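Local coordinates for pectate lyase II (PDB 2QX3), which probably cleaves pectate, the polygalacturonate backbone of plant cell-wall pectin, by beta-elimination, at residues G87-G92 / S117-S122; Q211-S216 / V233-I238; K240-Y245 / Y304-T309. All blocks are in the same frame, centred on the assembly; numbering follows the deposited sequence.

Interaction 1: residues G87-G92 / S117-S122; sequences GIRVVG and SLEGNS
Arg89 and Glu119 meet above two strands that run parallel, 4.7 Å apart at their axes. The arginine turns side-on to the carboxylate: NH1 forms a salt bridge with OE1 of Glu119 at 2.7 Å, close to the guanidinium plane and on the syn side of that oxygen but tilted out of the carboxylate plane, while NE reaches Glu119 OE2 from above that plane. A bend at chi3 (78°) swings the end of the Arg89 chain over toward the neighbouring strand and makes this two-nitrogen grip possible; the two flat groups lie 23° apart. Glu119 OE2 is also held from its anti side by Ser117 OG at 2.7 Å, and this second donor should limit rotation of the carboxylate. Lys158 and Asp114 flank Glu119, so the charged cluster continues beyond the pair.

On the other face the packing is apolar and close. Leu118 CD2 lies 3.9 Å from Val90 CB, the two side chains side by side; Val90 rests on Val97, and Leu118 on Met157 and Val161. The looser, solvent side lies at the partly exposed Arg89 and Asn121. Asn121 crosses Val91 at about a right angle, its ND2 3.4 Å from Val91 CG2, while its OD1 bonds to Ser123. Four backbone hydrogen bonds, from Ser117 N to Ile88 O through to Gly92 N to Glu119 O, tightly join successive coils in the parallel, in-register stacking of a right-handed beta-helix.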
ATOM      1  N   GLY A  87      -6.574  12.104   1.840  1.00 16.48           N
ATOM      2  CA  GLY A  87      -6.381  10.664   1.928  1.00 16.83           C
ATOM      3  C   GLY A  87      -7.701   9.951   2.160  1.00 16.85           C
ATOM      4  O   GLY A  87      -8.748  10.590   2.266  1.00 16.83           O
ATOM      5  N   ILE A  88      -7.642   8.625   2.231  1.00 16.61           N
ATOM      6  CA  ILE A  88      -8.823   7.777   2.311  1.00 16.67           C
ATOM      7  C   ILE A  88      -8.582   6.715   3.387  1.00 17.08           C
ATOM      8  O   ILE A  88      -7.527   6.061   3.396  1.00 17.36           O
ATOM      9  CB  ILE A  88      -9.113   7.085   0.942  1.00 16.83           C
ATOM     10  CG1 ILE A  88      -9.387   8.112  -0.164  1.00 16.60           C
ATOM     11  CG2 ILE A  88     -10.275   6.101   1.056  1.00 16.68           C
ATOM     12  CD1 ILE A  88      -9.166   7.568  -1.561  1.00 19.20           C
ATOM     13  N   ARG A  89      -9.536   6.571   4.303  1.00 16.70           N
ATOM     14  CA  ARG A  89      -9.525   5.489   5.290  1.00 17.75           C
ATOM     15  C   ARG A  89     -10.727   4.588   5.060  1.00 17.09           C
ATOM     16  O   ARG A  89     -11.828   5.085   4.791  1.00 17.06           O
ATOM     17  CB  ARG A  89      -9.633   6.029   6.721  1.00 17.58           C
ATOM     18  CG  ARG A  89      -8.377   6.600   7.333  1.00 19.82           C
ATOM     19  CD  ARG A  89      -8.705   7.244   8.706  1.00 20.04           C
ATOM     20  NE  ARG A  89      -8.860   6.263   9.788  1.00 23.95           N
ATOM     21  CZ  ARG A  89      -9.450   6.510  10.963  1.00 25.80           C
ATOM     22  NH1 ARG A  89      -9.519   5.557  11.881  1.00 27.41           N
ATOM     23  NH2 ARG A  89      -9.988   7.697  11.223  1.00 27.35           N
ATOM     24  N   VAL A  90     -10.507   3.280   5.137  1.00 16.34           N
ATOM     25  CA  VAL A  90     -11.596   2.318   5.235  1.00 16.21           C
ATOM     26  C   VAL A  90     -11.540   1.583   6.568  1.00 16.59           C
ATOM     27  O   VAL A  90     -10.577   0.874   6.860  1.00 15.96           O
ATOM     28  CB  VAL A  90     -11.543   1.289   4.090  1.00 16.01           C
ATOM     29  CG1 VAL A  90     -12.671   0.279   4.234  1.00 15.71           C
ATOM     30  CG2 VAL A  90     -11.616   1.991   2.742  1.00 15.73           C
ATOM     31  N   VAL A  91     -12.580   1.761   7.372  1.00 16.37           N
ATOM     32  CA  VAL A  91     -12.496   1.362   8.767  0.50 16.89           C
ATOM     33  C   VAL A  91     -13.682   0.517   9.261  1.00 17.10           C
ATOM     34  O   VAL A  91     -14.860   0.733   8.895  1.00 16.76           O
ATOM     35  CB  VAL A  91     -12.138   2.586   9.693  0.50 16.97           C
ATOM     36  CG1 VAL A  91     -13.251   3.610   9.711  0.50 16.97           C
ATOM     37  CG2 VAL A  91     -11.758   2.147  11.111  0.50 17.02           C
ATOM     38  N   GLY A  92     -13.329  -0.493  10.059  1.00 17.20           N
ATOM     39  CA  GLY A  92     -14.284  -1.374  10.735  1.00 17.90           C
ATOM     40  C   GLY A  92     -14.999  -2.387   9.856  1.00 18.80           C
ATOM     41  O   GLY A  92     -14.394  -3.031   9.000  1.00 18.48           O
ATOM     42  N   SER A 117      -5.516   4.081   3.955  1.00 17.08           N
ATOM     43  CA  SER A 117      -5.365   3.331   5.194  1.00 17.94           C
ATOM     44  C   SER A 117      -6.562   2.435   5.503  1.00 17.93           C
ATOM     45  O   SER A 117      -7.701   2.911   5.585  1.00 17.75           O
ATOM     46  CB  SER A 117      -5.112   4.296   6.354  1.00 18.20           C
ATOM     47  OG  SER A 117      -5.227   3.624   7.599  1.00 20.81           O
ATOM     48  N   LEU A 118      -6.303   1.143   5.674  1.00 17.44           N
ATOM     49  CA  LEU A 118      -7.365   0.179   5.943  1.00 17.35           C
ATOM     50  C   LEU A 118      -7.244  -0.399   7.349  1.00 17.95           C
ATOM     51  O   LEU A 118      -6.206  -0.946   7.719  1.00 17.95           O
ATOM     52  CB  LEU A 118      -7.342  -0.947   4.908  1.00 17.06           C
ATOM     53  CG  LEU A 118      -6.901  -0.559   3.495  1.00 17.15           C
ATOM     54  CD1 LEU A 118      -6.575  -1.798   2.675  1.00 16.68           C
ATOM     55  CD2 LEU A 118      -7.970   0.277   2.808  1.00 16.45           C
ATOM     56  N   GLU A 119      -8.314  -0.275   8.129  1.00 17.88           N
ATOM     57  CA  GLU A 119      -8.225  -0.420   9.576  1.00 19.05           C
ATOM     58  C   GLU A 119      -9.322  -1.266  10.187  1.00 18.46           C
ATOM     59  O   GLU A 119     -10.501  -0.914  10.128  1.00 17.62           O
ATOM     60  CB  GLU A 119      -8.216   0.959  10.250  1.00 18.94           C
ATOM     61  CG  GLU A 119      -7.262   1.957   9.605  1.00 21.21           C
ATOM     62  CD  GLU A 119      -7.381   3.352  10.175  1.00 21.89           C
ATOM     63  OE1 GLU A 119      -7.867   3.487  11.315  1.00 25.85           O
ATOM     64  OE2 GLU A 119      -6.982   4.318   9.477  1.00 26.68           O
ATOM     65  N   GLY A 120      -8.916  -2.384  10.781  1.00 18.59           N
ATOM     66  CA  GLY A 120      -9.797  -3.152  11.652  1.00 18.72           C
ATOM     67  C   GLY A 120     -10.003  -2.416  12.966  1.00 19.31           C
ATOM     68  O   GLY A 120      -9.171  -1.599  13.366  1.00 18.65           O
ATOM     69  N   ASN A 121     -11.131  -2.684  13.622  1.00 19.73           N
ATOM     70  CA  ASN A 121     -11.416  -2.153  14.959  1.00 20.34           C
ATOM     71  C   ASN A 121     -12.417  -3.062  15.680  1.00 20.99           C
ATOM     72  O   ASN A 121     -12.736  -4.147  15.176  1.00 20.74           O
ATOM     73  CB  ASN A 121     -11.891  -0.687  14.906  1.00 20.04           C
ATOM     74  CG  ASN A 121     -13.238  -0.510  14.193  1.00 20.39           C
ATOM     75  OD1 ASN A 121     -14.055  -1.426  14.119  1.00 20.14           O
ATOM     76  ND2 ASN A 121     -13.477   0.687  13.690  1.00 20.29           N
ATOM     77  N   SER A 122     -12.917  -2.621  16.835  1.00 21.53           N
ATOM     78  CA  SER A 122     -13.786  -3.462  17.664  1.00 22.22           C
ATOM     79  C   SER A 122     -15.128  -3.797  16.996  1.00 22.49           C
ATOM     80  O   SER A 122     -15.805  -4.739  17.409  1.00 22.76           O
ATOM     81  CB  SER A 122     -14.001  -2.843  19.051  1.00 22.18           C
ATOM     82  OG  SER A 122     -14.803  -1.673  18.996  1.00 23.21           O
TER

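Interaction 2: residues Q211-S216 / V233-I238; sequences QRRGLS and VRMGGI. With PO4 (phosphate ion), chain C.
Arg212 and Arg234 both set CG anti to the carbonyl carbon (chi1 -72° and -64°), which sends their chains out side by side from paired positions; Arg212 then runs extended to NE, whereas Arg234 bends at chi3. Their guanidinium groups are turned 57° apart, with NH2 of Arg212 3.3 Å from NH2 of Arg234. A water bridges these two nitrogens, weakly on the Arg234 side. The Arg234 group meets a phosphate ion edge-on: NH1 bonds to its O2 and NH2 to its O1, both at 2.7 Å and nearly straight. Asp184 takes a salt bridge from Arg212 NE, Arg212 NH1 bonds to Gly181 O, and Ser258 accepts from Arg234 NE, holding both guanidinium groups in place beside the ion, which probably came from the crystallisation liquor.

Beneath the arginines, neighbouring coils of the parallel beta-helix pair twice, with a one-residue shift between the pairings. A type I' turn from Arg234 to Gly237 takes up the shift. Arg213 N, at 3.1 Å, and Gly237 N reach Arg234 O from opposite faces of its plane. Gly237 leans closely on the backbone of Arg213, and Met235 lies alongside the Arg213 chain, with Met235 CE 3.5 Å from Arg213 NH2, which bonds to Asp184 O.

On the inner side, Gln211 stretches past Val233. Gln211 NE2 gives a hydrogen bond to Arg213 O at 3.0 Å, and Gln211 OE1 receives Ser216 OG at 2.7 Å.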
ATOM      1  N   GLN A 211       5.696  -6.077   6.933  1.00 21.13           N
ATOM      2  CA  GLN A 211       4.685  -7.089   7.229  1.00 21.87           C
ATOM      3  C   GLN A 211       4.829  -7.676   8.633  1.00 22.00           C
ATOM      4  O   GLN A 211       5.865  -8.243   8.975  1.00 21.83           O
ATOM      5  CB  GLN A 211       4.717  -8.213   6.188  1.00 21.52           C
ATOM      6  CG  GLN A 211       3.660  -9.290   6.436  1.00 22.32           C
ATOM      7  CD  GLN A 211       3.802 -10.490   5.527  1.00 22.28           C
ATOM      8  OE1 GLN A 211       4.490 -10.443   4.502  1.00 22.47           O
ATOM      9  NE2 GLN A 211       3.148 -11.578   5.899  1.00 22.42           N
ATOM     10  N   ARG A 212       3.783  -7.539   9.441  1.00 22.49           N
ATOM     11  CA  ARG A 212       3.718  -8.217  10.732  1.00 23.03           C
ATOM     12  C   ARG A 212       2.610  -9.267  10.715  1.00 23.29           C
ATOM     13  O   ARG A 212       1.427  -8.930  10.584  1.00 23.20           O
ATOM     14  CB  ARG A 212       3.476  -7.222  11.868  1.00 22.92           C
ATOM     15  CG  ARG A 212       4.649  -6.325  12.235  1.00 23.91           C
ATOM     16  CD  ARG A 212       4.223  -5.469  13.416  1.00 24.51           C
ATOM     17  NE  ARG A 212       5.250  -4.589  13.975  1.00 25.37           N
ATOM     18  CZ  ARG A 212       5.352  -3.293  13.691  1.00 25.92           C
ATOM     19  NH1 ARG A 212       4.525  -2.729  12.816  1.00 26.00           N
ATOM     20  NH2 ARG A 212       6.288  -2.559  14.270  1.00 26.39           N
ATOM     21  N   ARG A 213       3.000 -10.540  10.850  1.00 23.60           N
ATOM     22  CA  ARG A 213       2.066 -11.678  10.880  1.00 23.70           C
ATOM     23  C   ARG A 213       1.380 -11.867   9.528  1.00 23.54           C
ATOM     24  O   ARG A 213       1.727 -11.193   8.547  1.00 23.27           O
ATOM     25  CB  ARG A 213       1.022 -11.533  11.999  1.00 23.52           C
ATOM     26  CG  ARG A 213       1.604 -11.314  13.378  1.00 24.40           C
ATOM     27  CD  ARG A 213       0.520 -11.181  14.441  1.00 24.64           C
ATOM     28  NE  ARG A 213       1.094 -10.654  15.682  1.00 28.51           N
ATOM     29  CZ  ARG A 213       1.443 -11.395  16.732  1.00 30.13           C
ATOM     30  NH1 ARG A 213       1.256 -12.709  16.717  1.00 31.45           N
ATOM     31  NH2 ARG A 213       1.966 -10.819  17.808  1.00 29.60           N
ATOM     32  N   GLY A 214       0.420 -12.796   9.482  1.00 23.25           N
ATOM     33  CA  GLY A 214      -0.339 -13.096   8.264  1.00 23.01           C
ATOM     34  C   GLY A 214       0.471 -13.657   7.113  1.00 22.86           C
ATOM     35  O   GLY A 214       1.657 -13.982   7.258  1.00 23.50           O
ATOM     36  N   LEU A 215      -0.174 -13.778   5.959  1.00 22.39           N
ATOM     37  CA  LEU A 215       0.481 -14.269   4.755  1.00 22.08           C
ATOM     38  C   LEU A 215       0.404 -13.228   3.642  1.00 21.63           C
ATOM     39  O   LEU A 215      -0.609 -12.526   3.495  1.00 21.40           O
ATOM     40  CB  LEU A 215      -0.140 -15.602   4.297  1.00 22.19           C
ATOM     41  CG  LEU A 215      -0.156 -16.792   5.281  1.00 23.24           C
ATOM     42  CD1 LEU A 215      -1.004 -17.955   4.755  1.00 22.70           C
ATOM     43  CD2 LEU A 215       1.265 -17.265   5.615  1.00 22.79           C
ATOM     44  N   SER A 216       1.472 -13.136   2.857  1.00 20.91           N
ATOM     45  CA  SER A 216       1.491 -12.247   1.704  1.00 20.71           C
ATOM     46  C   SER A 216       2.107 -12.887   0.464  1.00 20.26           C
ATOM     47  O   SER A 216       2.917 -13.811   0.557  1.00 20.41           O
ATOM     48  CB  SER A 216       2.222 -10.948   2.031  1.00 20.50           C
ATOM     49  OG  SER A 216       3.620 -11.172   2.087  1.00 22.43           O
ATOM     50  N   VAL A 233       9.675  -8.640   6.747  1.00 24.15           N
ATOM     51  CA  VAL A 233       8.702  -9.630   7.202  1.00 24.22           C
ATOM     52  C   VAL A 233       8.982  -9.986   8.653  1.00 24.71           C
ATOM     53  O   VAL A 233      10.073 -10.448   8.982  1.00 24.91           O
ATOM     54  CB  VAL A 233       8.737 -10.904   6.324  1.00 24.04           C
ATOM     55  CG1 VAL A 233       7.524 -11.755   6.589  1.00 24.33           C
ATOM     56  CG2 VAL A 233       8.793 -10.541   4.855  1.00 23.56           C
ATOM     57  N   ARG A 234       7.987  -9.788   9.509  1.00 24.86           N
ATOM     58  CA  ARG A 234       8.188  -9.788  10.956  1.00 24.93           C
ATOM     59  C   ARG A 234       7.104 -10.578  11.682  1.00 25.29           C
ATOM     60  O   ARG A 234       6.065 -10.905  11.099  1.00 25.45           O
ATOM     61  CB  ARG A 234       8.232  -8.338  11.464  1.00 24.81           C
ATOM     62  CG  ARG A 234       9.420  -7.525  10.919  1.00 23.89           C
ATOM     63  CD  ARG A 234       9.132  -6.042  10.810  1.00 22.42           C
ATOM     64  NE  ARG A 234       9.087  -5.414  12.125  1.00 23.11           N
ATOM     65  CZ  ARG A 234       9.392  -4.144  12.381  1.00 23.44           C
ATOM     66  NH1 ARG A 234       9.786  -3.320  11.409  1.00 22.27           N
ATOM     67  NH2 ARG A 234       9.312  -3.701  13.625  1.00 22.09           N
ATOM     68  N   MET A 235       7.366 -10.907  12.946  1.00 25.38           N
ATOM     69  CA  MET A 235       6.379 -11.522  13.848  1.00 25.43           C
ATOM     70  C   MET A 235       5.732 -12.804  13.316  1.00 25.50           C
ATOM     71  O   MET A 235       4.520 -13.012  13.450  1.00 25.79           O
ATOM     72  CB  MET A 235       5.297 -10.500  14.224  1.00 25.32           C
ATOM     73  CG  MET A 235       5.788  -9.338  15.074  1.00 26.03           C
ATOM     74  SD  MET A 235       6.671  -9.832  16.584  1.00 28.14           S
ATOM     75  CE  MET A 235       5.492 -10.882  17.420  1.00 26.44           C
ATOM     76  N   GLY A 236       6.534 -13.658  12.695  1.00 25.89           N
ATOM     77  CA  GLY A 236       6.030 -14.935  12.193  1.00 25.79           C
ATOM     78  C   GLY A 236       5.289 -14.866  10.868  1.00 25.97           C
ATOM     79  O   GLY A 236       4.867 -15.895  10.349  1.00 26.17           O
ATOM     80  N   GLY A 237       5.122 -13.665  10.313  1.00 25.63           N
ATOM     81  CA  GLY A 237       4.546 -13.522   8.977  1.00 25.07           C
ATOM     82  C   GLY A 237       5.374 -14.272   7.950  1.00 24.98           C
ATOM     83  O   GLY A 237       6.581 -14.441   8.125  1.00 24.86           O
ATOM     84  N   ILE A 238       4.725 -14.743   6.889  1.00 24.65           N
ATOM     85  CA  ILE A 238       5.421 -15.392   5.779  1.00 24.31           C
ATOM     86  C   ILE A 238       5.045 -14.696   4.476  1.00 24.19           C
ATOM     87  O   ILE A 238       3.853 -14.512   4.184  1.00 24.66           O
ATOM     88  CB  ILE A 238       5.100 -16.918   5.706  1.00 24.60           C
ATOM     89  CG1 ILE A 238       5.497 -17.606   7.019  1.00 25.07           C
ATOM     90  CG2 ILE A 238       5.806 -17.588   4.505  1.00 24.00           C
ATOM     91  CD1 ILE A 238       4.739 -18.907   7.293  1.00 26.24           C
TER
HETATM   92  P   PO4 C   2      10.256  -0.040  12.879  1.00 35.22           P
HETATM   93  O1  PO4 C   2       9.614  -1.002  13.845  1.00 34.39           O
HETATM   94  O2  PO4 C   2      10.707  -0.771  11.639  1.00 35.05           O
HETATM   95  O3  PO4 C   2       9.265   1.017  12.470  1.00 37.11           O
HETATM   96  O4  PO4 C   2      11.443   0.593  13.568  1.00 36.28           O
HETATM   97  O   HOH W   1       8.244  -3.767  16.395  1.00 32.27           O

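Interaction 3: residues K240-Y245 / Y304-T309; sequences KIESNY and YIYTVT
Tyr306 OH gives a short hydrogen bond of 2.6 Å to Glu242 OE2, meeting the syn lone pair of that oxygen. The two side chains come from opposite directions. The carboxylate lies at the edge of the phenol ring, near its plane, with its own plane turned 86° to it. Glu242 reaches the hydroxyl with CG anti to the backbone N (chi1 -178°) and the rest of its chain extended. Lys240 crosses the end of the ring obliquely, bringing CE to 3.7 Å from Tyr306 OH.

Alongside this polar pair, the two methyl groups of Val308 divide between neighbouring residues: CG2 lies 3.7 Å from Glu242 OE1, and CG1 stands 3.4 Å from Ser243 OG. Ser243 CB also approaches Thr309 O at 4.0 Å, a loose contact that ends the touching region.

In the next shell, His217 acts on both partners. Its NE2 hydrogen-bonds to Glu242 OE2, so this oxygen has two partners, and its ring meets that of Tyr306 edge-to-face. Tyr219 lies against the Tyr306 ring with the planes at about 45°. Farther along, Thr309 OG1 bonds to His198, and Asn220 touches both Val308 and Ser243. His217, Tyr219 and Asn220 lie on strand 215-226, the neighbour of 238-242, and His198 on 193-202 beyond it. Here a long, irregular C-terminal segment passes over the outer surface of a parallel beta-helix, held by side chains that project from its coils.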
ATOM      1  N   LYS A 240       5.538 -14.850   0.261  1.00 22.65           N
ATOM      2  CA  LYS A 240       5.943 -15.493  -0.971  1.00 22.66           C
ATOM      3  C   LYS A 240       6.393 -14.400  -1.945  1.00 22.54           C
ATOM      4  O   LYS A 240       5.576 -13.644  -2.477  1.00 22.64           O
ATOM      5  CB  LYS A 240       4.803 -16.342  -1.546  1.00 22.60           C
ATOM      6  CG  LYS A 240       5.193 -17.092  -2.806  1.00 23.20           C
ATOM      7  CD  LYS A 240       4.028 -17.895  -3.354  1.00 25.49           C
ATOM      8  CE  LYS A 240       4.374 -18.510  -4.704  1.00 26.15           C
ATOM      9  NZ  LYS A 240       5.561 -19.409  -4.624  1.00 28.21           N
ATOM     10  N   ILE A 241       7.704 -14.327  -2.154  1.00 22.32           N
ATOM     11  CA  ILE A 241       8.331 -13.246  -2.900  1.00 22.35           C
ATOM     12  C   ILE A 241       8.788 -13.780  -4.263  1.00 22.71           C
ATOM     13  O   ILE A 241       9.798 -14.484  -4.369  1.00 23.11           O
ATOM     14  CB  ILE A 241       9.509 -12.629  -2.094  1.00 22.31           C
ATOM     15  CG1 ILE A 241       9.039 -12.247  -0.680  1.00 22.33           C
ATOM     16  CG2 ILE A 241      10.100 -11.437  -2.823  1.00 21.09           C
ATOM     17  CD1 ILE A 241      10.113 -11.670   0.229  1.00 22.39           C
ATOM     18  N   GLU A 242       8.035 -13.430  -5.300  1.00 22.77           N
ATOM     19  CA  GLU A 242       8.140 -14.085  -6.602  1.00 22.92           C
ATOM     20  C   GLU A 242       8.326 -13.094  -7.745  1.00 23.06           C
ATOM     21  O   GLU A 242       7.587 -12.124  -7.843  1.00 23.41           O
ATOM     22  CB  GLU A 242       6.886 -14.938  -6.836  1.00 22.64           C
ATOM     23  CG  GLU A 242       6.877 -15.710  -8.140  1.00 22.75           C
ATOM     24  CD  GLU A 242       5.647 -16.592  -8.309  1.00 23.77           C
ATOM     25  OE1 GLU A 242       5.637 -17.383  -9.270  1.00 25.93           O
ATOM     26  OE2 GLU A 242       4.698 -16.506  -7.494  1.00 23.61           O
ATOM     27  N   SER A 243       9.321 -13.338  -8.600  1.00 22.92           N
ATOM     28  CA  SER A 243       9.516 -12.578  -9.845  1.00 22.90           C
ATOM     29  C   SER A 243       9.401 -11.052  -9.747  1.00 22.92           C
ATOM     30  O   SER A 243       8.838 -10.401 -10.645  1.00 22.71           O
ATOM     31  CB  SER A 243       8.572 -13.085 -10.946  1.00 22.92           C
ATOM     32  OG  SER A 243       8.742 -14.469 -11.158  1.00 23.57           O
ATOM     33  N   ASN A 244       9.943 -10.489  -8.671  1.00 22.73           N
ATOM     34  CA  ASN A 244      10.114  -9.040  -8.555  1.00 22.52           C
ATOM     35  C   ASN A 244      11.402  -8.601  -9.260  1.00 22.84           C
ATOM     36  O   ASN A 244      12.281  -9.422  -9.521  1.00 22.60           O
ATOM     37  CB  ASN A 244      10.174  -8.641  -7.079  1.00 22.03           C
ATOM     38  CG  ASN A 244       8.911  -9.002  -6.326  1.00 20.89           C
ATOM     39  OD1 ASN A 244       7.888  -8.329  -6.455  1.00 20.48           O
ATOM     40  ND2 ASN A 244       8.974 -10.062  -5.532  1.00 17.77           N
ATOM     41  N   TYR A 245      11.501  -7.309  -9.553  1.00 23.14           N
ATOM     42  CA  TYR A 245      12.713  -6.690 -10.090  1.00 23.55           C
ATOM     43  C   TYR A 245      13.281  -5.747  -9.023  1.00 23.84           C
ATOM     44  O   TYR A 245      12.646  -4.730  -8.690  1.00 23.17           O
ATOM     45  CB  TYR A 245      12.358  -5.911 -11.351  1.00 23.76           C
ATOM     46  CG  TYR A 245      13.505  -5.530 -12.274  1.00 24.59           C
ATOM     47  CD1 TYR A 245      13.604  -6.094 -13.550  1.00 25.51           C
ATOM     48  CD2 TYR A 245      14.455  -4.576 -11.901  1.00 24.38           C
ATOM     49  CE1 TYR A 245      14.636  -5.733 -14.425  1.00 26.49           C
ATOM     50  CE2 TYR A 245      15.492  -4.210 -12.764  1.00 24.86           C
ATOM     51  CZ  TYR A 245      15.572  -4.792 -14.026  1.00 25.51           C
ATOM     52  OH  TYR A 245      16.586  -4.437 -14.888  1.00 25.72           O
ATOM     53  N   TYR A 304      -5.864 -18.878  -5.548  1.00 25.98           N
ATOM     54  CA  TYR A 304      -6.194 -18.066  -6.720  1.00 25.43           C
ATOM     55  C   TYR A 304      -5.219 -18.278  -7.866  1.00 25.81           C
ATOM     56  O   TYR A 304      -4.079 -18.714  -7.670  1.00 25.57           O
ATOM     57  CB  TYR A 304      -6.302 -16.573  -6.372  1.00 24.83           C
ATOM     58  CG  TYR A 304      -5.051 -15.938  -5.789  1.00 23.38           C
ATOM     59  CD1 TYR A 304      -4.942 -15.697  -4.418  1.00 22.60           C
ATOM     60  CD2 TYR A 304      -3.984 -15.560  -6.611  1.00 22.38           C
ATOM     61  CE1 TYR A 304      -3.805 -15.099  -3.877  1.00 22.09           C
ATOM     62  CE2 TYR A 304      -2.839 -14.970  -6.083  1.00 21.32           C
ATOM     63  CZ  TYR A 304      -2.757 -14.743  -4.718  1.00 22.11           C
ATOM     64  OH  TYR A 304      -1.633 -14.150  -4.198  1.00 22.34           O
ATOM     65  N   ILE A 305      -5.700 -17.963  -9.063  1.00 26.21           N
ATOM     66  CA  ILE A 305      -4.932 -18.048 -10.284  1.00 26.67           C
ATOM     67  C   ILE A 305      -4.290 -16.691 -10.535  1.00 26.64           C
ATOM     68  O   ILE A 305      -4.940 -15.651 -10.374  1.00 26.61           O
ATOM     69  CB  ILE A 305      -5.870 -18.411 -11.474  1.00 27.09           C
ATOM     70  CG1 ILE A 305      -6.623 -19.735 -11.210  1.00 28.41           C
ATOM     71  CG2 ILE A 305      -5.120 -18.421 -12.803  1.00 27.16           C
ATOM     72  CD1 ILE A 305      -5.766 -20.903 -10.700  1.00 30.33           C
ATOM     73  N   TYR A 306      -3.016 -16.696 -10.917  1.00 26.45           N
ATOM     74  CA  TYR A 306      -2.323 -15.462 -11.290  1.00 26.50           C
ATOM     75  C   TYR A 306      -1.351 -15.710 -12.432  1.00 26.92           C
ATOM     76  O   TYR A 306      -0.868 -16.824 -12.608  1.00 26.94           O
ATOM     77  CB  TYR A 306      -1.593 -14.862 -10.084  1.00 25.71           C
ATOM     78  CG  TYR A 306      -0.473 -15.720  -9.518  1.00 25.55           C
ATOM     79  CD1 TYR A 306      -0.752 -16.819  -8.704  1.00 24.42           C
ATOM     80  CD2 TYR A 306       0.869 -15.411  -9.773  1.00 24.65           C
ATOM     81  CE1 TYR A 306       0.277 -17.603  -8.173  1.00 23.73           C
ATOM     82  CE2 TYR A 306       1.899 -16.183  -9.239  1.00 23.56           C
ATOM     83  CZ  TYR A 306       1.595 -17.277  -8.446  1.00 24.08           C
ATOM     84  OH  TYR A 306       2.604 -18.041  -7.915  1.00 24.63           O
ATOM     85  N   THR A 307      -1.068 -14.677 -13.218  1.00 27.66           N
ATOM     86  CA  THR A 307      -0.109 -14.825 -14.306  1.00 28.52           C
ATOM     87  C   THR A 307       1.102 -13.946 -14.055  1.00 28.27           C
ATOM     88  O   THR A 307       0.980 -12.754 -13.767  1.00 28.68           O
ATOM     89  CB  THR A 307      -0.693 -14.523 -15.711  1.00 28.86           C
ATOM     90  OG1 THR A 307      -0.639 -13.117 -15.952  1.00 30.77           O
ATOM     91  CG2 THR A 307      -2.139 -15.018 -15.862  1.00 29.23           C
ATOM     92  N   VAL A 308       2.272 -14.559 -14.175  1.00 28.15           N
ATOM     93  CA  VAL A 308       3.536 -13.925 -13.840  1.00 27.96           C
ATOM     94  C   VAL A 308       4.168 -13.278 -15.077  1.00 27.57           C
ATOM     95  O   VAL A 308       4.298 -13.913 -16.120  1.00 27.50           O
ATOM     96  CB  VAL A 308       4.500 -14.961 -13.217  1.00 28.04           C
ATOM     97  CG1 VAL A 308       5.845 -14.338 -12.884  1.00 27.92           C
ATOM     98  CG2 VAL A 308       3.871 -15.589 -11.978  1.00 28.32           C
ATOM     99  N   THR A 309       4.510 -11.999 -14.955  1.00 27.09           N
ATOM    100  CA  THR A 309       5.372 -11.319 -15.916  1.00 26.87           C
ATOM    101  C   THR A 309       6.774 -11.855 -15.647  1.00 26.84           C
ATOM    102  O   THR A 309       7.191 -11.905 -14.484  1.00 26.60           O
ATOM    103  CB  THR A 309       5.368  -9.778 -15.683  1.00 27.03           C
ATOM    104  OG1 THR A 309       4.021  -9.282 -15.722  1.00 27.15           O
ATOM    105  CG2 THR A 309       6.199  -9.042 -16.728  1.00 26.10           C
TER

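Interactions 1 and 2 both stack consecutive coils of the beta-helix, but at different levels: their centres are 20 Å apart and their nearest atoms about 11 Å. Interaction 3 instead joins the helix to the chain that follows it. It continues from interaction 2, as strand 238-242 leads from Ile238 to Lys240 and Glu242; the two touch where Ser216 O lies 2.8 Å from Lys240 N, probably a hydrogen bond. Their centres are 18 Å apart; the phosphate, probably from the crystallisation liquor, is bound by Arg234 in interaction 2. Interactions 1 and 3 lie on opposite sides of the chain's centre, 27 Å between their own centres, and do not touch.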